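Local atomic coordinates of YohF (Salmonella typhimurium, PDB entry 6WON), a protein that probably catalyses NAD(P)-dependent oxidation or reduction as a short-chain dehydrogenase/reductase, with acetoin as its likely substrate. Residues Glu74-Ile77 with Gln78-Arg82; Ile99-Pro102 with Phe103-Arg107; His217-Ala220 with Ser221-Trp225. All coordinates share one frame; numbering follows the deposited sequence.

Contact 1 (Glu74-Ile77 with Gln78-Arg82)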
ATOM      1  N   GLU B  74      24.370  24.662  -0.188  1.00 29.21           N
ATOM      2  CA  GLU B  74      24.261  26.011  -0.735  1.00 28.30           C
ATOM      3  C   GLU B  74      25.578  26.460  -1.359  1.00 29.90           C
ATOM      4  O   GLU B  74      25.583  27.137  -2.396  1.00 28.85           O
ATOM      5  CB  GLU B  74      23.815  26.984   0.359  1.00 31.69           C
ATOM      6  CG  GLU B  74      23.836  28.453  -0.049  1.00 35.83           C
ATOM      7  CD  GLU B  74      22.802  28.790  -1.115  1.00 37.22           C
ATOM      8  OE1 GLU B  74      21.851  28.003  -1.317  1.00 35.87           O
ATOM      9  OE2 GLU B  74      22.945  29.853  -1.758  1.00 39.36           O
ATOM     10  N   HIS B  75      26.708  26.066  -0.762  1.00 29.44           N
ATOM     11  CA  HIS B  75      27.999  26.449  -1.334  1.00 35.63           C
ATOM     12  C   HIS B  75      28.248  25.741  -2.662  1.00 30.99           C
ATOM     13  O   HIS B  75      28.768  26.349  -3.609  1.00 33.04           O
ATOM     14  CB  HIS B  75      29.127  26.142  -0.355  1.00 42.10           C
ATOM     15  CG  HIS B  75      28.986  26.838   0.961  1.00 52.87           C
ATOM     16  ND1 HIS B  75      28.855  28.206   1.069  1.00 58.17           N
ATOM     17  CD2 HIS B  75      28.954  26.356   2.227  1.00 56.04           C
ATOM     18  CE1 HIS B  75      28.747  28.537   2.344  1.00 59.89           C
ATOM     19  NE2 HIS B  75      28.805  27.432   3.068  1.00 58.46           N
ATOM     20  N   LEU B  76      27.899  24.457  -2.744  1.00 26.95           N
ATOM     21  CA  LEU B  76      28.055  23.717  -3.993  1.00 27.81           C
ATOM     22  C   LEU B  76      27.192  24.324  -5.096  1.00 27.71           C
ATOM     23  O   LEU B  76      27.668  24.568  -6.211  1.00 28.51           O
ATOM     24  CB  LEU B  76      27.702  22.246  -3.766  1.00 26.12           C
ATOM     25  CG  LEU B  76      27.998  21.240  -4.882  1.00 30.98           C
ATOM     26  CD1 LEU B  76      29.440  21.348  -5.349  1.00 29.66           C
ATOM     27  CD2 LEU B  76      27.688  19.809  -4.404  1.00 31.22           C
ATOM     28  N   ILE B  77      25.917  24.591  -4.791  1.00 25.84           N
ATOM     29  CA  ILE B  77      25.040  25.260  -5.749  1.00 25.09           C
ATOM     30  C   ILE B  77      25.684  26.546  -6.257  1.00 28.61           C
ATOM     31  O   ILE B  77      25.733  26.805  -7.467  1.00 27.21           O
ATOM     32  CB  ILE B  77      23.667  25.536  -5.112  1.00 27.63           C
ATOM     33  CG1 ILE B  77      22.972  24.222  -4.741  1.00 26.68           C
ATOM     34  CG2 ILE B  77      22.795  26.351  -6.060  1.00 28.38           C
ATOM     35  CD1 ILE B  77      21.703  24.410  -3.928  1.00 26.59           C
ATOM     36  N   GLN B  78      26.206  27.369  -5.334  1.00 27.33           N
ATOM     37  CA  GLN B  78      26.833  28.625  -5.742  1.00 30.32           C
ATOM     38  C   GLN B  78      27.991  28.381  -6.698  1.00 32.98           C
ATOM     39  O   GLN B  78      28.168  29.119  -7.672  1.00 33.33           O
ATOM     40  CB  GLN B  78      27.309  29.405  -4.517  1.00 33.78           C
ATOM     41  CG  GLN B  78      26.184  29.944  -3.646  1.00 38.49           C
ATOM     42  CD  GLN B  78      25.276  30.917  -4.381  1.00 46.97           C
ATOM     43  OE1 GLN B  78      25.746  31.773  -5.139  1.00 51.78           O
ATOM     44  NE2 GLN B  78      23.969  30.791  -4.166  1.00 48.36           N
ATOM     45  N   ARG B  79      28.794  27.346  -6.441  1.00 36.56           N
ATOM     46  CA  ARG B  79      29.913  27.066  -7.334  1.00 38.75           C
ATOM     47  C   ARG B  79      29.421  26.629  -8.707  1.00 35.58           C
ATOM     48  O   ARG B  79      29.965  27.053  -9.733  1.00 38.46           O
ATOM     49  CB  ARG B  79      30.826  26.009  -6.717  1.00 40.46           C
ATOM     50  CG  ARG B  79      31.838  26.601  -5.741  1.00 46.67           C
ATOM     51  CD  ARG B  79      32.321  25.565  -4.744  1.00 48.20           C
ATOM     52  NE  ARG B  79      32.975  24.444  -5.408  1.00 47.79           N
ATOM     53  CZ  ARG B  79      33.392  23.348  -4.783  1.00 47.11           C
ATOM     54  NH1 ARG B  79      33.215  23.227  -3.476  1.00 47.89           N
ATOM     55  NH2 ARG B  79      33.982  22.372  -5.466  1.00 46.30           N
ATOM     56  N   LEU B  80      28.370  25.819  -8.750  1.00 31.66           N
ATOM     57  CA  LEU B  80      27.863  25.355 -10.032  1.00 29.90           C
ATOM     58  C   LEU B  80      26.978  26.388 -10.712  1.00 30.08           C
ATOM     59  O   LEU B  80      26.788  26.315 -11.930  1.00 32.61           O
ATOM     60  CB  LEU B  80      27.108  24.042  -9.836  1.00 30.42           C
ATOM     61  CG  LEU B  80      28.034  22.895  -9.425  1.00 32.72           C
ATOM     62  CD1 LEU B  80      27.276  21.799  -8.680  1.00 26.94           C
ATOM     63  CD2 LEU B  80      28.766  22.331 -10.657  1.00 35.92           C
ATOM     64  N   GLY B  81      26.446  27.352  -9.959  1.00 32.05           N
ATOM     65  CA  GLY B  81      25.695  28.459 -10.522  1.00 33.31           C
ATOM     66  C   GLY B  81      24.200  28.229 -10.653  1.00 31.54           C
ATOM     67  O   GLY B  81      23.489  29.152 -11.067  1.00 32.81           O
ATOM     68  N   ARG B  82      23.704  27.040 -10.314  1.00 26.18           N
ATOM     69  CA  ARG B  82      22.289  26.700 -10.402  1.00 28.19           C
ATOM     70  C   ARG B  82      22.147  25.251  -9.939  1.00 28.02           C
ATOM     71  O   ARG B  82      23.144  24.543  -9.754  1.00 26.00           O
ATOM     72  CB  ARG B  82      21.746  26.865 -11.826  1.00 30.72           C
ATOM     73  CG  ARG B  82      22.424  25.945 -12.831  1.00 26.19           C
ATOM     74  CD  ARG B  82      21.787  26.042 -14.206  1.00 35.44           C
ATOM     75  NE  ARG B  82      20.372  25.671 -14.205  1.00 28.24           N
ATOM     76  CZ  ARG B  82      19.387  26.499 -14.542  1.00 32.76           C
ATOM     77  NH1 ARG B  82      19.662  27.753 -14.893  1.00 33.59           N
ATOM     78  NH2 ARG B  82      18.124  26.076 -14.532  1.00 30.99           N
TER
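E74 and Q78, one helical turn apart, are joined twice. The backbone N of Q78 donates to the carbonyl O of E74 at 3.0 Å, and the side-chain amide NE2 of Q78 reaches OE2 of E74 at 2.8 Å. The second bond is bent, with an N-H...O angle of 141°; the donor comes from above the carboxylate plane, and the carboxylate and amide planes stand 37° apart. Both chains bend at chi2, which turns their ends toward each other. The other carboxylate oxygen, OE1, is hydrogen-bonded to NE2 of H127 on helix 103-131, so each carboxylate oxygen has a hydrogen-bond partner. On the sheet-facing side L76 and L80 lie alongside each other, pointing the same way, with L76 CG 3.9 Å from L80 CD1. L76 CD1 also sits over one face of the R79 guanidinium, 4.5 Å from its CZ, while NH2 of R79 is held by E57 and the carbonyl of T58 on strand 56-60. The helix ends at L80; G81, with positive phi, is the first residue to leave helical geometry, though its N still donates to I77 O. Beyond it, R82 pairs with D84. Such an amphipathic helix, packed by its leucines on parallel strands and turning into the next strand, is typical of the Rossmann fold.

Contact 2 (Ile99-Pro102 with Phe103-Arg107)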
ATOM      1  N   ILE B  99      13.942  -2.495  21.832  1.00 27.29           N
ATOM      2  CA  ILE B  99      13.664  -2.420  23.266  1.00 28.90           C
ATOM      3  C   ILE B  99      14.760  -1.671  24.014  1.00 32.65           C
ATOM      4  O   ILE B  99      14.502  -1.085  25.074  1.00 32.81           O
ATOM      5  CB  ILE B  99      13.453  -3.836  23.845  1.00 27.40           C
ATOM      6  CG1 ILE B  99      12.779  -3.753  25.217  1.00 27.12           C
ATOM      7  CG2 ILE B  99      14.776  -4.621  23.914  1.00 26.96           C
ATOM      8  CD1 ILE B  99      11.412  -3.050  25.179  1.00 24.04           C
ATOM      9  N   ASP B 100      15.985  -1.650  23.470  1.00 32.81           N
ATOM     10  CA  ASP B 100      17.161  -1.142  24.163  1.00 32.85           C
ATOM     11  C   ASP B 100      17.782   0.089  23.521  1.00 30.02           C
ATOM     12  O   ASP B 100      18.723   0.654  24.094  1.00 29.28           O
ATOM     13  CB  ASP B 100      18.248  -2.225  24.231  1.00 41.51           C
ATOM     14  CG  ASP B 100      18.000  -3.220  25.326  1.00 53.09           C
ATOM     15  OD1 ASP B 100      17.249  -2.874  26.270  1.00 57.81           O
ATOM     16  OD2 ASP B 100      18.553  -4.341  25.248  1.00 56.60           O
ATOM     17  N   MET B 101      17.316   0.501  22.358  1.00 26.49           N
ATOM     18  CA  MET B 101      17.978   1.544  21.596  1.00 26.65           C
ATOM     19  C   MET B 101      18.087   2.836  22.404  1.00 27.91           C
ATOM     20  O   MET B 101      17.057   3.364  22.847  1.00 26.99           O
ATOM     21  CB  MET B 101      17.211   1.800  20.300  1.00 26.26           C
ATOM     22  CG  MET B 101      17.935   2.750  19.366  1.00 25.02           C
ATOM     23  SD  MET B 101      17.058   3.063  17.824  1.00 27.87           S
ATOM     24  CE  MET B 101      15.607   2.027  18.015  1.00 27.32           C
ATOM     25  N   PRO B 102      19.291   3.374  22.616  1.00 28.72           N
ATOM     26  CA  PRO B 102      19.417   4.693  23.265  1.00 27.02           C
ATOM     27  C   PRO B 102      18.728   5.786  22.452  1.00 25.28           C
ATOM     28  O   PRO B 102      18.720   5.766  21.219  1.00 20.87           O
ATOM     29  CB  PRO B 102      20.934   4.926  23.317  1.00 29.68           C
ATOM     30  CG  PRO B 102      21.561   3.594  23.139  1.00 34.04           C
ATOM     31  CD  PRO B 102      20.592   2.752  22.326  1.00 31.35           C
ATOM     32  N   PHE B 103      18.156   6.763  23.161  1.00 23.30           N
ATOM     33  CA  PHE B 103      17.567   7.906  22.470  1.00 23.44           C
ATOM     34  C   PHE B 103      18.576   8.595  21.551  1.00 26.77           C
ATOM     35  O   PHE B 103      18.218   9.052  20.456  1.00 27.35           O
ATOM     36  CB  PHE B 103      16.999   8.893  23.481  1.00 22.71           C
ATOM     37  CG  PHE B 103      16.182   9.999  22.858  1.00 26.36           C
ATOM     38  CD1 PHE B 103      15.058   9.704  22.098  1.00 25.78           C
ATOM     39  CD2 PHE B 103      16.530  11.330  23.052  1.00 26.54           C
ATOM     40  CE1 PHE B 103      14.290  10.717  21.536  1.00 27.26           C
ATOM     41  CE2 PHE B 103      15.771  12.352  22.494  1.00 28.09           C
ATOM     42  CZ  PHE B 103      14.652  12.045  21.724  1.00 27.77           C
ATOM     43  N   THR B 104      19.848   8.659  21.961  1.00 28.06           N
ATOM     44  CA  THR B 104      20.844   9.339  21.131  1.00 29.57           C
ATOM     45  C   THR B 104      20.987   8.650  19.781  1.00 30.36           C
ATOM     46  O   THR B 104      21.145   9.313  18.747  1.00 32.49           O
ATOM     47  CB  THR B 104      22.194   9.422  21.860  1.00 27.24           C
ATOM     48  OG1 THR B 104      23.149  10.119  21.044  1.00 35.39           O
ATOM     49  CG2 THR B 104      22.753   8.040  22.184  1.00 24.60           C
ATOM     50  N   GLN B 105      20.888   7.323  19.764  1.00 28.41           N
ATOM     51  CA  GLN B 105      21.012   6.595  18.514  1.00 28.33           C
ATOM     52  C   GLN B 105      19.777   6.783  17.645  1.00 26.49           C
ATOM     53  O   GLN B 105      19.892   6.955  16.424  1.00 24.01           O
ATOM     54  CB  GLN B 105      21.247   5.120  18.803  1.00 30.07           C
ATOM     55  CG  GLN B 105      21.403   4.297  17.549  1.00 34.98           C
ATOM     56  CD  GLN B 105      21.926   2.910  17.834  1.00 39.33           C
ATOM     57  OE1 GLN B 105      21.528   2.265  18.817  1.00 41.34           O
ATOM     58  NE2 GLN B 105      22.839   2.444  16.990  1.00 38.93           N
ATOM     59  N   TRP B 106      18.589   6.744  18.258  1.00 28.65           N
ATOM     60  CA  TRP B 106      17.354   7.060  17.543  1.00 25.67           C
ATOM     61  C   TRP B 106      17.472   8.413  16.850  1.00 24.58           C
ATOM     62  O   TRP B 106      17.183   8.547  15.653  1.00 26.42           O
ATOM     63  CB  TRP B 106      16.174   7.046  18.534  1.00 23.06           C
ATOM     64  CG  TRP B 106      14.861   7.514  17.995  1.00 23.93           C
ATOM     65  CD1 TRP B 106      14.357   8.787  18.035  1.00 27.41           C
ATOM     66  CD2 TRP B 106      13.850   6.706  17.359  1.00 24.03           C
ATOM     67  NE1 TRP B 106      13.108   8.822  17.450  1.00 24.65           N
ATOM     68  CE2 TRP B 106      12.778   7.561  17.024  1.00 24.95           C
ATOM     69  CE3 TRP B 106      13.768   5.352  17.016  1.00 20.18           C
ATOM     70  CZ2 TRP B 106      11.625   7.102  16.374  1.00 24.66           C
ATOM     71  CZ3 TRP B 106      12.620   4.896  16.373  1.00 21.69           C
ATOM     72  CH2 TRP B 106      11.567   5.770  16.058  1.00 21.76           C
ATOM     73  N   ARG B 107      17.944   9.424  17.583  1.00 20.00           N
ATOM     74  CA  ARG B 107      18.037  10.760  17.003  1.00 23.57           C
ATOM     75  C   ARG B 107      19.129  10.832  15.948  1.00 25.26           C
ATOM     76  O   ARG B 107      18.977  11.525  14.938  1.00 24.30           O
ATOM     77  CB  ARG B 107      18.291  11.794  18.098  1.00 26.32           C
ATOM     78  CG  ARG B 107      17.063  12.111  18.935  1.00 30.10           C
ATOM     79  CD  ARG B 107      16.365  13.360  18.438  1.00 35.96           C
ATOM     80  NE  ARG B 107      15.898  13.233  17.056  1.00 38.11           N
ATOM     81  CZ  ARG B 107      16.417  13.880  16.009  1.00 35.78           C
ATOM     82  NH1 ARG B 107      17.432  14.738  16.163  1.00 35.47           N
ATOM     83  NH2 ARG B 107      15.899  13.684  14.806  1.00 29.33           N
TER
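P102 occupies the N-cap position of helix 103-131, and its carbonyl O accepts from W106 N, the i to i+4 bond that opens the helix, and more weakly from Q105 N. At F103 the chain enters helical geometry; CG of R107, one turn on, lies 3.7 Å above one face of its ring, offset toward the rim. T104 meets the proline by its methyl: the first torsion puts CG2 between the backbone N and the carbonyl carbon, where it lies 3.8 Å from P102 CB. In the weak backbone bond of Q105, N is 3.0 Å from P102 O with an N-H...O angle of only 125°. The Q105 side chain, extended beyond CG, crosses M101 at about a right angle and brings OE1 to 3.7 Å from both P102 CD and M101 CG; that oxygen is hydrogen-bonded to the hydroxyl of S96. W106 makes the straighter bond, N to P102 O at 3.1 Å and 171°. Its indole reaches the second subunit, where F118 stacks on it and D115 bonds NE1, while Q122 of the same subunit bonds the carbonyl of M101; the helix start is therefore part of a subunit interface. M101 runs straight to its sulfur and then takes an unusual, nearly eclipsed chi3 (-1°), with the methyl at the edge of the indole, near its plane, where CE lies 3.9 Å from W106 CE3.

Contact 3 (His217-Ala220 with Ser221-Trp225)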
ATOM      1  N   HIS B 217      24.345   0.421 -10.717  1.00 23.30           N
ATOM      2  CA  HIS B 217      23.776   0.842 -11.995  1.00 24.09           C
ATOM      3  C   HIS B 217      22.273   0.562 -12.060  1.00 24.29           C
ATOM      4  O   HIS B 217      21.515   1.360 -12.618  1.00 25.10           O
ATOM      5  CB  HIS B 217      24.495   0.158 -13.156  1.00 27.24           C
ATOM      6  CG  HIS B 217      23.882   0.460 -14.487  1.00 33.84           C
ATOM      7  ND1 HIS B 217      23.962   1.706 -15.076  1.00 34.96           N
ATOM      8  CD2 HIS B 217      23.141  -0.306 -15.327  1.00 34.86           C
ATOM      9  CE1 HIS B 217      23.318   1.688 -16.231  1.00 35.26           C
ATOM     10  NE2 HIS B 217      22.810   0.479 -16.406  1.00 35.67           N
ATOM     11  N   GLU B 218      21.813  -0.535 -11.451  1.00 24.11           N
ATOM     12  CA  GLU B 218      20.386  -0.850 -11.505  1.00 26.65           C
ATOM     13  C   GLU B 218      19.534   0.130 -10.698  1.00 25.38           C
ATOM     14  O   GLU B 218      18.313   0.197 -10.912  1.00 22.53           O
ATOM     15  CB  GLU B 218      20.147  -2.309 -11.054  1.00 27.94           C
ATOM     16  CG  GLU B 218      20.522  -3.319 -12.154  1.00 30.66           C
ATOM     17  CD  GLU B 218      20.689  -4.776 -11.687  1.00 32.23           C
ATOM     18  OE1 GLU B 218      21.003  -5.035 -10.500  1.00 30.18           O
ATOM     19  OE2 GLU B 218      20.516  -5.672 -12.544  1.00 29.73           O
ATOM     20  N   ILE B 219      20.128   0.899  -9.786  1.00 25.84           N
ATOM     21  CA  ILE B 219      19.413   2.032  -9.191  1.00 20.78           C
ATOM     22  C   ILE B 219      19.619   3.298 -10.009  1.00 22.06           C
ATOM     23  O   ILE B 219      18.671   4.035 -10.296  1.00 23.77           O
ATOM     24  CB  ILE B 219      19.857   2.252  -7.731  1.00 19.51           C
ATOM     25  CG1 ILE B 219      19.695   0.978  -6.911  1.00 22.91           C
ATOM     26  CG2 ILE B 219      19.054   3.390  -7.115  1.00 19.77           C
ATOM     27  CD1 ILE B 219      18.265   0.445  -6.927  1.00 23.02           C
ATOM     28  N   ALA B 220      20.874   3.578 -10.369  1.00 21.76           N
ATOM     29  CA  ALA B 220      21.195   4.797 -11.108  1.00 22.62           C
ATOM     30  C   ALA B 220      20.378   4.915 -12.393  1.00 21.84           C
ATOM     31  O   ALA B 220      19.927   6.007 -12.751  1.00 21.82           O
ATOM     32  CB  ALA B 220      22.695   4.832 -11.411  1.00 20.92           C
ATOM     33  N   SER B 221      20.150   3.796 -13.085  1.00 21.36           N
ATOM     34  CA  SER B 221      19.420   3.855 -14.347  1.00 22.03           C
ATOM     35  C   SER B 221      18.027   4.453 -14.164  1.00 23.00           C
ATOM     36  O   SER B 221      17.584   5.282 -14.970  1.00 25.40           O
ATOM     37  CB  SER B 221      19.332   2.460 -14.960  1.00 22.99           C
ATOM     38  OG  SER B 221      18.660   2.517 -16.207  1.00 24.35           O
ATOM     39  N   LEU B 222      17.323   4.058 -13.102  1.00 23.75           N
ATOM     40  CA  LEU B 222      15.996   4.611 -12.867  1.00 23.80           C
ATOM     41  C   LEU B 222      16.076   6.071 -12.446  1.00 25.10           C
ATOM     42  O   LEU B 222      15.281   6.903 -12.903  1.00 25.08           O
ATOM     43  CB  LEU B 222      15.258   3.799 -11.807  1.00 22.12           C
ATOM     44  CG  LEU B 222      13.844   4.327 -11.538  1.00 25.05           C
ATOM     45  CD1 LEU B 222      12.997   4.240 -12.817  1.00 24.74           C
ATOM     46  CD2 LEU B 222      13.152   3.588 -10.374  1.00 20.84           C
ATOM     47  N   VAL B 223      17.022   6.398 -11.563  1.00 25.09           N
ATOM     48  CA  VAL B 223      17.229   7.789 -11.170  1.00 22.08           C
ATOM     49  C   VAL B 223      17.462   8.661 -12.401  1.00 20.72           C
ATOM     50  O   VAL B 223      16.896   9.759 -12.520  1.00 21.96           O
ATOM     51  CB  VAL B 223      18.399   7.895 -10.173  1.00 24.16           C
ATOM     52  CG1 VAL B 223      18.773   9.361  -9.966  1.00 21.41           C
ATOM     53  CG2 VAL B 223      18.032   7.232  -8.830  1.00 21.60           C
ATOM     54  N   ALA B 224      18.288   8.182 -13.341  1.00 18.85           N
ATOM     55  CA  ALA B 224      18.498   8.921 -14.589  1.00 22.07           C
ATOM     56  C   ALA B 224      17.195   9.109 -15.360  1.00 23.26           C
ATOM     57  O   ALA B 224      16.928  10.199 -15.875  1.00 24.58           O
ATOM     58  CB  ALA B 224      19.513   8.208 -15.482  1.00 20.67           C
ATOM     59  N   TRP B 225      16.384   8.053 -15.474  1.00 20.16           N
ATOM     60  CA  TRP B 225      15.125   8.193 -16.201  1.00 25.51           C
ATOM     61  C   TRP B 225      14.239   9.258 -15.564  1.00 25.71           C
ATOM     62  O   TRP B 225      13.630  10.066 -16.272  1.00 27.44           O
ATOM     63  CB  TRP B 225      14.375   6.858 -16.281  1.00 26.18           C
ATOM     64  CG  TRP B 225      13.048   7.049 -16.985  1.00 31.09           C
ATOM     65  CD1 TRP B 225      12.840   7.130 -18.341  1.00 29.71           C
ATOM     66  CD2 TRP B 225      11.764   7.249 -16.373  1.00 29.04           C
ATOM     67  NE1 TRP B 225      11.509   7.337 -18.600  1.00 27.74           N
ATOM     68  CE2 TRP B 225      10.829   7.427 -17.414  1.00 26.54           C
ATOM     69  CE3 TRP B 225      11.316   7.292 -15.049  1.00 27.29           C
ATOM     70  CZ2 TRP B 225       9.476   7.638 -17.172  1.00 23.16           C
ATOM     71  CZ3 TRP B 225       9.964   7.501 -14.812  1.00 25.52           C
ATOM     72  CH2 TRP B 225       9.063   7.671 -15.868  1.00 23.68           C
TER
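H217 lays one face of its imidazole against S221, the residue one turn further on: S221 CB stands 4.1 Å above the ring plane, offset toward the rim, and is 4.3 Å from CE1 of H217. Alongside this overlap the backbone N of S221 donates to H217 O at 2.8 Å. Both polar ends lead to the third subunit. NE2 of H217 is bonded to E229 there, and the S221 hydroxyl meets NE1 of W225 of that subunit. The relation is reciprocal, since W225 of this chain bonds S221 of the third subunit and the two W225 rings meet with planes about 35° apart. E218 extends to S232 of the same neighbour while also pairing with R212 of its own chain.

Other side chains of the helix are apolar and turn to its own chain. I219 and V223 stand one turn apart with their CG2 methyls 4.3 Å from each other, and both side chains rest on V183 of strand 178-185. In the backbone, V223 N donates to I219 O in an almost straight bond (175°), whereas L222 N bonds the same oxygen only weakly. A220 and A224, linked by a bond from A224 N to A220 O at 2.8 Å, pack on helix 15-27, A220 against A19 and A224 against L23 and N27. A short helix buried by strands 178-185 and 238-241 and helix 15-27 within its chain, and by a twin helix across a subunit boundary, is an arrangement familiar from tetrameric short-chain dehydrogenases with a Rossmann fold.

In the fold
The three contacts come in series along the chain, all within one Rossmann-type domain built on a seven-stranded parallel sheet. Contact 1 closes helix 71-80 ahead of strand 85-88, contact 2 opens helix 103-131 after that strand, and contact 3 lies on helix 216-226, which precedes strand 238-241, outermost in this chain's sheet. None touches another. Contacts 1 and 2 have centres 36 Å apart, contacts 1 and 3 24 Å, and contacts 2 and 3, on opposite sides of the chain's centre, 34 Å. Helix 103-131 connects the first two, since it also packs against 74-82. Contacts 2 and 3 face different neighbouring subunits, the second and the third, so the tetramer draws on two separate surfaces.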